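Local coordinates for ribokinase, putative (PDB 3B1N), which probably acts as a nucleoside kinase of the pfkB family, and binds ADP together with the nucleoside analogue mizoribine, at residues Ala301-Glu304 / Thr305-Tyr309. Residues are numbered along the deposited sequence; the frame is centred on the assembly and turned at random.
Sequences ARFE and TAFGY
F303 lies between two aromatic neighbours, F307 and Y309, at the C-terminal end of helix 296-307. F307 turns an edge to one face of the F303 ring. Its CD2 stands over the ring centre and comes within 3.6 Å of F303 CE1, with the planes at 59°. F303 in turn points its own edge at Y309, almost square on, with the planes at 89°. Here F303 CE2 sits over the middle of the Y309 ring, and F303 CZ is 3.8 Å from Y309 CZ. Both pairs are edge-to-face, the first tilted and the second nearly perpendicular. With chi1 at -174°, CG points away from the backbone N and the F303 ring is carried toward F307 and Y309. The Y309 carbonyl oxygen also approaches the F303 edge in plane, 3.1 Å from CD2. That oxygen is buried without a hydrogen-bond partner; a CA-H...O contact from E304 CA, at 3.6 Å, lies beside it.

The backbone keeps helical i to i+4 bonds up to the turn. F307 N binds F303 O, and G308 N binds E304 O at 2.9 Å. G308 then takes positive phi, ending the helix and bringing Y309 back beside F303. The bent E304 chain lays its carboxylate carbon CD 3.5 Å from Y309 C.

The solvent side is looser. A301 and T305 are exposed, and T305 N bonds to A301 O at 3.0 Å.

The aromatic cluster faces helix 269-284. The side chains of F303, F307 and Y309 all touch R274 of that helix, and T271 hydrogen-bonds Y309 OH. F307 also packs on V240, just beyond strand 233-237; the F307 side chain is about 8 Å from the bound ADP.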
loop_
_atom_site.group_PDB
_atom_site.type_symbol
_atom_site.label_atom_id
_atom_site.label_comp_id
_atom_site.label_asym_id
_atom_site.label_seq_id
_atom_site.Cartn_x
_atom_site.Cartn_y
_atom_site.Cartn_z
ATOM N N ALA B 301 14.296 -16.178 -29.157
ATOM C CA ALA B 301 14.382 -17.623 -28.801
ATOM C C ALA B 301 13.222 -18.033 -27.913
ATOM O O ALA B 301 12.613 -19.100 -28.099
ATOM C CB ALA B 301 15.716 -17.928 -28.145
ATOM N N ARG B 302 12.864 -17.201 -26.922
ATOM C CA ARG B 302 11.750 -17.519 -26.068
ATOM C C ARG B 302 10.397 -17.423 -26.785
ATOM O O ARG B 302 9.457 -18.173 -26.488
ATOM C CB ARG B 302 11.747 -16.574 -24.846
ATOM C CG ARG B 302 12.849 -16.823 -23.808
ATOM C CD ARG B 302 12.506 -18.038 -22.876
ATOM N NE ARG B 302 11.269 -17.868 -22.074
ATOM C CZ ARG B 302 11.211 -17.288 -20.874
ATOM N NH1 ARG B 302 12.318 -16.790 -20.312
ATOM N NH2 ARG B 302 10.036 -17.210 -20.235
ATOM N N PHE B 303 10.283 -16.517 -27.777
ATOM C CA PHE B 303 9.067 -16.428 -28.541
ATOM C C PHE B 303 8.887 -17.741 -29.345
ATOM O O PHE B 303 7.806 -18.310 -29.339
ATOM C CB PHE B 303 9.128 -15.227 -29.527
ATOM C CG PHE B 303 7.828 -14.986 -30.253
ATOM C CD1 PHE B 303 6.931 -13.948 -29.875
ATOM C CD2 PHE B 303 7.430 -15.799 -31.311
ATOM C CE1 PHE B 303 5.692 -13.745 -30.513
ATOM C CE2 PHE B 303 6.214 -15.611 -31.939
ATOM C CZ PHE B 303 5.309 -14.567 -31.566
ATOM N N GLU B 304 9.992 -18.191 -29.957
ATOM C CA GLU B 304 9.977 -19.444 -30.715
ATOM C C GLU B 304 9.589 -20.620 -29.823
ATOM O O GLU B 304 8.766 -21.425 -30.215
ATOM C CB GLU B 304 11.351 -19.680 -31.329
ATOM C CG GLU B 304 11.585 -18.878 -32.561
ATOM C CD GLU B 304 11.310 -19.686 -33.825
ATOM O OE1 GLU B 304 11.581 -19.141 -34.915
ATOM O OE2 GLU B 304 10.824 -20.846 -33.723
ATOM N N THR B 305 10.169 -20.705 -28.617
ATOM C CA THR B 305 9.822 -21.791 -27.695
ATOM C C THR B 305 8.362 -21.748 -27.286
ATOM O O THR B 305 7.692 -22.779 -27.256
ATOM C CB THR B 305 10.693 -21.784 -26.466
ATOM O OG1 THR B 305 12.046 -22.018 -26.884
ATOM C CG2 THR B 305 10.278 -22.889 -25.513
ATOM N N ALA B 306 7.840 -20.547 -26.992
ATOM C CA ALA B 306 6.451 -20.429 -26.561
ATOM C C ALA B 306 5.425 -20.689 -27.644
ATOM O O ALA B 306 4.385 -21.286 -27.381
ATOM C CB ALA B 306 6.185 -18.997 -25.975
ATOM N N PHE B 307 5.719 -20.226 -28.857
ATOM C CA PHE B 307 4.686 -20.101 -29.897
ATOM C C PHE B 307 4.931 -20.883 -31.171
ATOM O O PHE B 307 4.025 -20.992 -31.960
ATOM C CB PHE B 307 4.463 -18.636 -30.242
ATOM C CG PHE B 307 4.068 -17.827 -29.056
ATOM C CD1 PHE B 307 2.899 -18.161 -28.329
ATOM C CD2 PHE B 307 4.850 -16.728 -28.664
ATOM C CE1 PHE B 307 2.528 -17.398 -27.200
ATOM C CE2 PHE B 307 4.473 -15.965 -27.518
ATOM C CZ PHE B 307 3.312 -16.296 -26.823
ATOM N N GLY B 308 6.145 -21.348 -31.373
ATOM C CA GLY B 308 6.448 -22.279 -32.478
ATOM C C GLY B 308 6.802 -21.602 -33.787
ATOM O O GLY B 308 6.960 -22.275 -34.821
ATOM N N TYR B 309 6.939 -20.275 -33.775
ATOM C CA TYR B 309 7.337 -19.535 -34.967
ATOM C C TYR B 309 8.153 -18.313 -34.618
ATOM O O TYR B 309 8.248 -17.943 -33.428
ATOM C CB TYR B 309 6.131 -19.181 -35.843
ATOM C CG TYR B 309 5.131 -18.165 -35.288
ATOM C CD1 TYR B 309 5.126 -16.839 -35.774
ATOM C CD2 TYR B 309 4.182 -18.523 -34.330
ATOM C CE1 TYR B 309 4.195 -15.902 -35.282
ATOM C CE2 TYR B 309 3.252 -17.575 -33.819
ATOM C CZ TYR B 309 3.278 -16.285 -34.307
ATOM O OH TYR B 309 2.334 -15.355 -33.868
#